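Local coordinates for protein Udp-n-acetylglucosamine pyrophosphorylase (Trypanosoma brucei, PDB 4BQH) that probably catalyses the formation of UDP-N-acetylglucosamine and diphosphate from UTP and N-acetylglucosamine 1-phosphate, and here holds an allosteric inhibitor, at residues Glu45-Leu58 with Gln210-Ile223. Residues are numbered along the deposited sequence; the frame is centred on the assembly and turned at random.
With 9VU ((3S)-3-[2-(1,3-benzodioxol-5-yl)-2-oxidanylidene-ethyl]-4-bromanyl-5-methyl-3-oxidanyl-1H-indol-2-one), chain C.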
ATOM      1  N   GLU A  45      -6.364   4.019 -20.128  1.00 14.93           N
ATOM      2  CA  GLU A  45      -6.525   4.609 -18.787  1.00 14.71           C
ATOM      3  C   GLU A  45      -7.814   4.169 -18.119  1.00 13.66           C
ATOM      4  O   GLU A  45      -7.924   4.289 -16.901  1.00 14.63           O
ATOM      5  CB  GLU A  45      -6.518   6.140 -18.839  1.00 15.22           C
ATOM      6  CG  GLU A  45      -5.231   6.715 -19.399  1.00 17.63           C
ATOM      7  CD  GLU A  45      -5.274   8.230 -19.409  1.00 18.71           C
ATOM      8  OE1 GLU A  45      -5.486   8.836 -18.335  1.00 20.00           O
ATOM      9  OE2 GLU A  45      -5.111   8.815 -20.488  1.00 19.28           O
ATOM     10  N   LEU A  46      -8.795   3.740 -18.912  1.00 12.75           N
ATOM     11  CA  LEU A  46     -10.055   3.198 -18.364  1.00 12.71           C
ATOM     12  C   LEU A  46     -10.320   1.765 -18.836  1.00 13.01           C
ATOM     13  O   LEU A  46     -11.472   1.360 -19.032  1.00 12.52           O
ATOM     14  CB  LEU A  46     -11.258   4.106 -18.694  1.00 13.24           C
ATOM     15  CG  LEU A  46     -11.176   5.440 -17.935  1.00 13.00           C
ATOM     16  CD1 LEU A  46     -10.715   6.489 -18.914  1.00 14.29           C
ATOM     17  CD2 LEU A  46     -12.514   5.807 -17.297  1.00 13.83           C
ATOM     18  N   ALA A  47      -9.242   1.016 -19.043  1.00 13.45           N
ATOM     19  CA  ALA A  47      -9.354  -0.377 -19.478  1.00 12.86           C
ATOM     20  C   ALA A  47     -10.298  -1.143 -18.546  1.00 13.10           C
ATOM     21  O   ALA A  47     -10.213  -1.011 -17.315  1.00 14.03           O
ATOM     22  CB  ALA A  47      -7.975  -1.029 -19.506  1.00 13.18           C
ATOM     23  N   GLY A  48     -11.214  -1.903 -19.130  1.00 12.95           N
ATOM     24  CA  GLY A  48     -12.079  -2.787 -18.367  1.00 12.82           C
ATOM     25  C   GLY A  48     -13.288  -2.130 -17.722  1.00 13.25           C
ATOM     26  O   GLY A  48     -14.224  -2.835 -17.339  1.00 12.72           O
ATOM     27  N   VAL A  49     -13.293  -0.785 -17.632  1.00 12.56           N
ATOM     28  CA  VAL A  49     -14.409  -0.056 -17.007  1.00 13.35           C
ATOM     29  C   VAL A  49     -15.711  -0.335 -17.748  1.00 13.80           C
ATOM     30  O   VAL A  49     -15.790  -0.212 -18.984  1.00 14.07           O
ATOM     31  CB  VAL A  49     -14.150   1.474 -16.970  1.00 13.18           C
ATOM     32  CG1 VAL A  49     -15.437   2.256 -16.672  1.00 14.07           C
ATOM     33  CG2 VAL A  49     -13.028   1.812 -15.980  1.00 13.79           C
ATOM     34  N   ASP A  50     -16.734  -0.701 -16.981  1.00 13.62           N
ATOM     35  CA  ASP A  50     -18.050  -1.001 -17.521  1.00 14.31           C
ATOM     36  C   ASP A  50     -18.913   0.251 -17.342  1.00 14.23           C
ATOM     37  O   ASP A  50     -19.338   0.577 -16.239  1.00 12.90           O
ATOM     38  CB  ASP A  50     -18.620  -2.215 -16.763  1.00 15.21           C
ATOM     39  CG  ASP A  50     -20.004  -2.652 -17.244  1.00 16.45           C
ATOM     40  OD1 ASP A  50     -20.774  -1.872 -17.817  1.00 16.65           O
ATOM     41  OD2 ASP A  50     -20.332  -3.821 -16.991  1.00 19.16           O
ATOM     42  N   PHE A  51     -19.119   0.981 -18.438  1.00 14.48           N
ATOM     43  CA  PHE A  51     -19.773   2.290 -18.356  1.00 14.32           C
ATOM     44  C   PHE A  51     -21.219   2.194 -17.896  1.00 14.37           C
ATOM     45  O   PHE A  51     -21.661   3.012 -17.088  1.00 13.95           O
ATOM     46  CB  PHE A  51     -19.606   3.068 -19.683  1.00 14.59           C
ATOM     47  CG  PHE A  51     -18.206   3.556 -19.906  1.00 15.85           C
ATOM     48  CD1 PHE A  51     -17.764   4.739 -19.304  1.00 15.79           C
ATOM     49  CD2 PHE A  51     -17.303   2.826 -20.678  1.00 15.39           C
ATOM     50  CE1 PHE A  51     -16.457   5.173 -19.479  1.00 16.07           C
ATOM     51  CE2 PHE A  51     -15.997   3.260 -20.861  1.00 15.62           C
ATOM     52  CZ  PHE A  51     -15.572   4.436 -20.273  1.00 15.80           C
ATOM     53  N   ARG A  52     -21.962   1.175 -18.350  1.00 14.71           N
ATOM     54  CA  ARG A  52     -23.329   0.991 -17.842  1.00 15.53           C
ATOM     55  C   ARG A  52     -23.354   0.750 -16.336  1.00 13.73           C
ATOM     56  O   ARG A  52     -24.164   1.332 -15.615  1.00 13.07           O
ATOM     57  CB  ARG A  52     -24.013  -0.203 -18.506  1.00 18.42           C
ATOM     58  CG  ARG A  52     -24.511   0.076 -19.901  1.00 23.06           C
ATOM     59  CD  ARG A  52     -25.238  -1.144 -20.466  1.00 26.00           C
ATOM     60  NE  ARG A  52     -26.487  -1.417 -19.750  1.00 30.83           N
ATOM     61  CZ  ARG A  52     -27.651  -0.807 -19.969  1.00 32.91           C
ATOM     62  NH1 ARG A  52     -27.761   0.148 -20.887  1.00 35.64           N
ATOM     63  NH2 ARG A  52     -28.724  -1.153 -19.260  1.00 35.84           N
ATOM     64  N   HIS A  53     -22.461  -0.122 -15.874  1.00 13.24           N
ATOM     65  CA  HIS A  53     -22.333  -0.396 -14.454  1.00 12.78           C
ATOM     66  C   HIS A  53     -22.066   0.885 -13.696  1.00 12.37           C
ATOM     67  O   HIS A  53     -22.635   1.121 -12.638  1.00 12.55           O
ATOM     68  CB  HIS A  53     -21.222  -1.424 -14.208  1.00 12.81           C
ATOM     69  CG  HIS A  53     -20.879  -1.583 -12.759  1.00 13.31           C
ATOM     70  ND1 HIS A  53     -21.778  -2.018 -11.845  1.00 14.39           N
ATOM     71  CD2 HIS A  53     -19.707  -1.307 -12.066  1.00 13.41           C
ATOM     72  CE1 HIS A  53     -21.198  -2.032 -10.626  1.00 14.54           C
ATOM     73  NE2 HIS A  53     -19.925  -1.620 -10.766  1.00 13.85           N
ATOM     74  N   PHE A  54     -21.203   1.746 -14.226  1.00 12.29           N
ATOM     75  CA  PHE A  54     -20.916   2.994 -13.506  1.00 11.82           C
ATOM     76  C   PHE A  54     -22.061   4.005 -13.409  1.00 12.27           C
ATOM     77  O   PHE A  54     -22.089   4.813 -12.470  1.00 12.09           O
ATOM     78  CB  PHE A  54     -19.609   3.619 -13.983  1.00 11.67           C
ATOM     79  CG  PHE A  54     -18.418   3.145 -13.182  1.00 11.52           C
ATOM     80  CD1 PHE A  54     -18.154   3.705 -11.919  1.00 11.63           C
ATOM     81  CD2 PHE A  54     -17.615   2.097 -13.643  1.00 11.91           C
ATOM     82  CE1 PHE A  54     -17.077   3.263 -11.154  1.00 11.45           C
ATOM     83  CE2 PHE A  54     -16.525   1.646 -12.877  1.00 11.44           C
ATOM     84  CZ  PHE A  54     -16.275   2.218 -11.624  1.00 11.71           C
ATOM     85  N   ASN A  55     -23.009   3.962 -14.352  1.00 11.82           N
ATOM     86  CA  ASN A  55     -24.254   4.719 -14.147  1.00 12.49           C
ATOM     87  C   ASN A  55     -24.984   4.269 -12.879  1.00 12.44           C
ATOM     88  O   ASN A  55     -25.481   5.095 -12.110  1.00 12.21           O
ATOM     89  CB  ASN A  55     -25.185   4.594 -15.356  1.00 12.74           C
ATOM     90  CG  ASN A  55     -24.554   5.106 -16.639  1.00 13.36           C
ATOM     91  OD1 ASN A  55     -23.769   6.073 -16.645  1.00 12.95           O
ATOM     92  ND2 ASN A  55     -24.911   4.460 -17.748  1.00 12.86           N
ATOM     93  N   ASP A  56     -25.030   2.955 -12.645  1.00 12.48           N
ATOM     94  CA  ASP A  56     -25.647   2.428 -11.416  1.00 14.15           C
ATOM     95  C   ASP A  56     -24.841   2.821 -10.191  1.00 13.06           C
ATOM     96  O   ASP A  56     -25.406   3.104  -9.142  1.00 14.00           O
ATOM     97  CB  ASP A  56     -25.705   0.897 -11.461  1.00 15.30           C
ATOM     98  CG  ASP A  56     -26.710   0.378 -12.459  1.00 19.43           C
ATOM     99  OD1 ASP A  56     -27.647   1.123 -12.810  1.00 21.83           O
ATOM    100  OD2 ASP A  56     -26.567  -0.785 -12.900  1.00 22.86           O
ATOM    101  N   VAL A  57     -23.517   2.816 -10.339  1.00 12.49           N
ATOM    102  CA  VAL A  57     -22.636   3.205  -9.243  1.00 11.81           C
ATOM    103  C   VAL A  57     -22.936   4.657  -8.871  1.00 11.60           C
ATOM    104  O   VAL A  57     -23.113   4.991  -7.689  1.00 10.90           O
ATOM    105  CB  VAL A  57     -21.151   3.040  -9.642  1.00 11.67           C
ATOM    106  CG1 VAL A  57     -20.245   3.627  -8.561  1.00 11.41           C
ATOM    107  CG2 VAL A  57     -20.824   1.562  -9.863  1.00 11.77           C
ATOM    108  N   LEU A  58     -23.023   5.525  -9.877  1.00 11.29           N
ATOM    109  CA  LEU A  58     -23.267   6.943  -9.592  1.00 12.00           C
ATOM    110  C   LEU A  58     -24.595   7.108  -8.873  1.00 12.27           C
ATOM    111  O   LEU A  58     -24.690   7.802  -7.858  1.00 11.82           O
ATOM    112  CB  LEU A  58     -23.299   7.776 -10.873  1.00 11.26           C
ATOM    113  CG  LEU A  58     -23.643   9.267 -10.679  1.00 11.31           C
ATOM    114  CD1 LEU A  58     -22.513   9.966  -9.926  1.00 12.17           C
ATOM    115  CD2 LEU A  58     -23.864   9.907 -12.049  1.00 11.77           C
ATOM    116  N   GLN A 210      -3.690   0.373 -13.261  1.00 10.86           N
ATOM    117  CA  GLN A 210      -5.054   0.497 -12.766  1.00 11.12           C
ATOM    118  C   GLN A 210      -5.844   1.321 -13.755  1.00 11.63           C
ATOM    119  O   GLN A 210      -5.270   1.959 -14.666  1.00 13.19           O
ATOM    120  CB  GLN A 210      -5.066   1.200 -11.397  1.00 10.85           C
ATOM    121  CG  GLN A 210      -4.498   2.612 -11.393  1.00 10.86           C
ATOM    122  CD  GLN A 210      -4.223   3.059  -9.983  1.00 11.74           C
ATOM    123  OE1 GLN A 210      -5.150   3.423  -9.244  1.00 11.63           O
ATOM    124  NE2 GLN A 210      -2.966   2.936  -9.563  1.00 11.58           N
ATOM    125  N   SER A 211      -7.150   1.345 -13.542  1.00 11.67           N
ATOM    126  CA  SER A 211      -8.031   2.219 -14.305  1.00 12.06           C
ATOM    127  C   SER A 211      -8.499   3.402 -13.486  1.00 11.49           C
ATOM    128  O   SER A 211      -8.731   3.302 -12.288  1.00 11.81           O
ATOM    129  CB  SER A 211      -9.210   1.420 -14.839  1.00 12.89           C
ATOM    130  OG  SER A 211      -8.693   0.486 -15.790  1.00 17.27           O
ATOM    131  N   SER A 212      -8.640   4.538 -14.151  1.00 11.84           N
ATOM    132  CA  SER A 212      -9.255   5.697 -13.542  1.00 11.92           C
ATOM    133  C   SER A 212     -10.783   5.545 -13.602  1.00 11.55           C
ATOM    134  O   SER A 212     -11.318   4.618 -14.226  1.00 11.00           O
ATOM    135  CB  SER A 212      -8.800   6.950 -14.267  1.00 13.21           C
ATOM    136  OG  SER A 212      -9.185   6.891 -15.636  1.00 17.24           O
ATOM    137  N   VAL A 213     -11.495   6.446 -12.930  1.00 10.77           N
ATOM    138  CA  VAL A 213     -12.957   6.365 -12.838  1.00 10.47           C
ATOM    139  C   VAL A 213     -13.524   7.685 -13.384  1.00 10.55           C
ATOM    140  O   VAL A 213     -13.033   8.756 -13.015  1.00 10.85           O
ATOM    141  CB  VAL A 213     -13.387   6.183 -11.366  1.00 11.06           C
ATOM    142  CG1 VAL A 213     -14.907   6.238 -11.218  1.00 11.41           C
ATOM    143  CG2 VAL A 213     -12.897   4.826 -10.855  1.00 11.39           C
ATOM    144  N   PRO A 214     -14.533   7.619 -14.267  1.00 10.88           N
ATOM    145  CA  PRO A 214     -15.079   8.902 -14.829  1.00 11.33           C
ATOM    146  C   PRO A 214     -15.681   9.824 -13.763  1.00 12.16           C
ATOM    147  O   PRO A 214     -16.093   9.339 -12.680  1.00 11.32           O
ATOM    148  CB  PRO A 214     -16.207   8.434 -15.747  1.00 10.92           C
ATOM    149  CG  PRO A 214     -15.905   6.989 -16.044  1.00 10.90           C
ATOM    150  CD  PRO A 214     -15.245   6.445 -14.798  1.00 11.12           C
ATOM    151  N   CYS A 215     -15.720  11.128 -14.049  1.00 12.79           N
ATOM    152  CA  CYS A 215     -16.452  12.087 -13.227  1.00 13.59           C
ATOM    153  C   CYS A 215     -17.750  12.496 -13.918  1.00 12.79           C
ATOM    154  O   CYS A 215     -17.806  12.560 -15.152  1.00 11.80           O
ATOM    155  CB  CYS A 215     -15.651  13.351 -12.996  1.00 16.27           C
ATOM    156  SG  CYS A 215     -13.875  13.089 -12.963  1.00 23.38           S
ATOM    157  N   TYR A 216     -18.767  12.791 -13.113  1.00 12.26           N
ATOM    158  CA  TYR A 216     -20.142  12.931 -13.605  1.00 12.40           C
ATOM    159  C   TYR A 216     -20.818  14.247 -13.245  1.00 13.55           C
ATOM    160  O   TYR A 216     -20.610  14.771 -12.162  1.00 12.88           O
ATOM    161  CB  TYR A 216     -20.978  11.780 -13.021  1.00 11.95           C
ATOM    162  CG  TYR A 216     -20.552  10.425 -13.529  1.00 11.79           C
ATOM    163  CD1 TYR A 216     -19.506   9.717 -12.921  1.00 12.07           C
ATOM    164  CD2 TYR A 216     -21.194   9.851 -14.633  1.00 11.83           C
ATOM    165  CE1 TYR A 216     -19.120   8.477 -13.408  1.00 11.73           C
ATOM    166  CE2 TYR A 216     -20.823   8.624 -15.123  1.00 11.91           C
ATOM    167  CZ  TYR A 216     -19.782   7.948 -14.512  1.00 12.07           C
ATOM    168  OH  TYR A 216     -19.409   6.752 -15.003  1.00 12.36           O
ATOM    169  N   ASP A 217     -21.648  14.750 -14.153  1.00 14.12           N
ATOM    170  CA  ASP A 217     -22.600  15.804 -13.809  1.00 16.04           C
ATOM    171  C   ASP A 217     -23.672  15.213 -12.892  1.00 16.40           C
ATOM    172  O   ASP A 217     -24.254  14.194 -13.215  1.00 16.16           O
ATOM    173  CB  ASP A 217     -23.251  16.367 -15.073  1.00 17.44           C
ATOM    174  CG  ASP A 217     -24.229  17.486 -14.761  1.00 19.89           C
ATOM    175  OD1 ASP A 217     -23.785  18.558 -14.308  1.00 20.81           O
ATOM    176  OD2 ASP A 217     -25.441  17.289 -14.971  1.00 22.33           O
ATOM    177  N   GLU A 218     -23.928  15.872 -11.767  1.00 17.42           N
ATOM    178  CA  GLU A 218     -24.832  15.354 -10.733  1.00 20.28           C
ATOM    179  C   GLU A 218     -26.279  15.320 -11.216  1.00 21.09           C
ATOM    180  O   GLU A 218     -26.984  14.335 -11.001  1.00 21.99           O
ATOM    181  CB  GLU A 218     -24.709  16.187  -9.451  1.00 21.04           C
ATOM    182  CG  GLU A 218     -25.520  15.650  -8.265  1.00 23.65           C
ATOM    183  CD  GLU A 218     -25.245  16.374  -6.947  1.00 25.07           C
ATOM    184  OE1 GLU A 218     -24.359  17.251  -6.879  1.00 25.37           O
ATOM    185  OE2 GLU A 218     -25.941  16.063  -5.956  1.00 30.47           O
ATOM    186  N   ASN A 219     -26.708  16.389 -11.876  1.00 21.85           N
ATOM    187  CA  ASN A 219     -28.100  16.497 -12.331  1.00 23.73           C
ATOM    188  C   ASN A 219     -28.490  15.581 -13.478  1.00 22.94           C
ATOM    189  O   ASN A 219     -29.584  15.042 -13.466  1.00 24.78           O
ATOM    190  CB  ASN A 219     -28.455  17.952 -12.623  1.00 26.65           C
ATOM    191  CG  ASN A 219     -28.347  18.818 -11.383  1.00 32.21           C
ATOM    192  OD1 ASN A 219     -28.401  18.315 -10.248  1.00 34.26           O
ATOM    193  ND2 ASN A 219     -28.165  20.114 -11.585  1.00 34.06           N
ATOM    194  N   THR A 220     -27.598  15.385 -14.448  1.00 19.98           N
ATOM    195  CA  THR A 220     -27.928  14.649 -15.675  1.00 19.85           C
ATOM    196  C   THR A 220     -27.340  13.233 -15.697  1.00 18.35           C
ATOM    197  O   THR A 220     -27.780  12.378 -16.482  1.00 18.82           O
ATOM    198  CB  THR A 220     -27.428  15.382 -16.946  1.00 20.91           C
ATOM    199  OG1 THR A 220     -25.990  15.413 -16.955  1.00 20.57           O
ATOM    200  CG2 THR A 220     -27.966  16.822 -17.011  1.00 21.45           C
ATOM    201  N   GLY A 221     -26.332  12.993 -14.854  1.00 16.94           N
ATOM    202  CA  GLY A 221     -25.581  11.729 -14.909  1.00 16.11           C
ATOM    203  C   GLY A 221     -24.650  11.563 -16.111  1.00 15.69           C
ATOM    204  O   GLY A 221     -24.088  10.471 -16.323  1.00 14.70           O
ATOM    205  N   ARG A 222     -24.462  12.632 -16.886  1.00 15.42           N
ATOM    206  CA  ARG A 222     -23.519  12.611 -18.002  1.00 15.82           C
ATOM    207  C   ARG A 222     -22.078  12.661 -17.529  1.00 14.07           C
ATOM    208  O   ARG A 222     -21.731  13.452 -16.665  1.00 13.42           O
ATOM    209  CB  ARG A 222     -23.738  13.797 -18.947  1.00 19.49           C
ATOM    210  CG  ARG A 222     -24.990  13.679 -19.802  1.00 23.88           C
ATOM    211  CD  ARG A 222     -25.113  14.914 -20.683  1.00 29.75           C
ATOM    212  NE  ARG A 222     -26.500  15.135 -21.095  1.00 35.20           N
ATOM    213  CZ  ARG A 222     -27.046  16.335 -21.302  1.00 38.40           C
ATOM    214  NH1 ARG A 222     -26.333  17.444 -21.131  1.00 39.83           N
ATOM    215  NH2 ARG A 222     -28.315  16.428 -21.674  1.00 40.73           N
ATOM    216  N   ILE A 223     -21.236  11.853 -18.152  1.00 12.66           N
ATOM    217  CA  ILE A 223     -19.798  11.966 -17.947  1.00 12.18           C
ATOM    218  C   ILE A 223     -19.355  13.349 -18.422  1.00 12.65           C
ATOM    219  O   ILE A 223     -19.744  13.804 -19.522  1.00 13.14           O
ATOM    220  CB  ILE A 223     -19.026  10.845 -18.676  1.00 12.07           C
ATOM    221  CG1 ILE A 223     -19.282   9.506 -17.968  1.00 12.63           C
ATOM    222  CG2 ILE A 223     -17.524  11.111 -18.675  1.00 12.89           C
ATOM    223  CD1 ILE A 223     -18.744   8.276 -18.684  1.00 11.63           C
TER
HETATM  224  OAN 9VU C1539     -16.342  -1.309 -14.247  1.00 13.61           O
HETATM  225  CAH 9VU C1539     -15.675  -2.294 -13.875  1.00 13.99           C
HETATM  226  NAG 9VU C1539     -15.098  -3.162 -14.710  1.00 14.02           N
HETATM  227  CAC 9VU C1539     -14.482  -4.131 -13.978  1.00 13.59           C
HETATM  228  CAB 9VU C1539     -13.808  -5.202 -14.408  1.00 13.80           C
HETATM  229  CAA 9VU C1539     -13.245  -6.147 -13.537  1.00 14.26           C
HETATM  230  CAF 9VU C1539     -13.424  -5.949 -12.162  1.00 14.55           C
HETATM  231  CAJ 9VU C1539     -12.871  -6.890 -11.229  1.00 14.82           C
HETATM  232  CAE 9VU C1539     -14.145  -4.803 -11.757  1.00 13.97           C
HETATM  233 BRA  9VU C1539     -14.308  -4.535  -9.883  1.00 15.30          BR
HETATM  234  CAD 9VU C1539     -14.664  -3.910 -12.645  1.00 13.91           C
HETATM  235  CAI 9VU C1539     -15.447  -2.707 -12.533  1.00 13.97           C
HETATM  236  OAL 9VU C1539     -16.735  -3.015 -11.992  1.00 15.78           O
HETATM  237  CAM 9VU C1539     -14.880  -1.615 -11.586  1.00 13.67           C
HETATM  238  CAO 9VU C1539     -13.571  -0.974 -12.093  1.00 13.40           C
HETATM  239  OAP 9VU C1539     -13.201  -1.243 -13.246  1.00 14.80           O
HETATM  240  CAQ 9VU C1539     -12.889  -0.068 -11.229  1.00 13.19           C
HETATM  241  CAV 9VU C1539     -13.162   0.026  -9.862  1.00 12.82           C
HETATM  242  CAU 9VU C1539     -12.513   0.897  -9.069  1.00 12.68           C
HETATM  243  OAY 9VU C1539     -12.654   1.099  -7.726  1.00 12.32           O
HETATM  244  CAX 9VU C1539     -12.030   2.394  -7.505  1.00 11.89           C
HETATM  245  OAW 9VU C1539     -11.041   2.464  -8.539  1.00 11.82           O
HETATM  246  CAT 9VU C1539     -11.556   1.693  -9.546  1.00 12.53           C
HETATM  247  CAS 9VU C1539     -11.224   1.649 -10.847  1.00 12.63           C
HETATM  248  CAR 9VU C1539     -11.871   0.765 -11.710  1.00 13.19           C
HETATM  249  O   HOH W   1      -8.018   8.991 -17.308  1.00 16.80           O
HETATM  250  O   HOH W   2      -5.106   4.907 -15.305  1.00 21.85           O
HETATM  251  O   HOH W   3      -6.516   1.374 -17.517  1.00 17.87           O
HETATM  252  O   HOH W   4     -20.901   5.710 -17.016  1.00 15.99           O
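Ser211 and Ser212 fasten the two segments where Glu45 and Ala47 run past them. Ser212 N gives a hydrogen bond of 2.9 Å to Glu45 O, nearly straight (165°). Ser211 OG lies anti to its carbonyl carbon (chi1 -66°), which carries it to Ala47 O at 2.6 Å, in the carbonyl plane and on a lone pair. A water donates to this same hydroxyl and accepts from Ala47 N, so the serine is linked to Ala47 once directly and once through water. Leu46 CD2 meets Pro214 CD at 3.8 Å, while Phe51 reaches Pro214 through CE1 and Ile223 through CD1; Val49 CG1 covers one face of the Phe51 ring. Phe54 CE1 packs on Val213 CG1 at 3.7 Å. Phe54 also crosses Tyr216 at about a right angle, its CB 3.3 Å from Tyr216 OH. That hydroxyl donates to a water that donates to Phe51 O and Asn55 OD1. Both methyls of Leu58 pack on Tyr216, CD2 lying 3.6 Å from Tyr216 CB.

Part of this interface lines the inhibitor pocket. Gly48 O accepts from the oxindole NAG, and Asp50 N donates to OAN at 2.8 Å. Phe54 turns its edge to OAN, and Val213 CG2 touches the benzodioxole. A type II turn from Leu46 to Val49 and the N-cap bond from His53 N to Asp50 OD1 are consistent with a fixed wall. Helix 51-64 lies over strand 213-214, outermost in a small antiparallel sheet, with strand 230-234 beside Leu46 and Pro214, helix 7-15 against Phe51, and strand 394-400 against Leu58 and Tyr216.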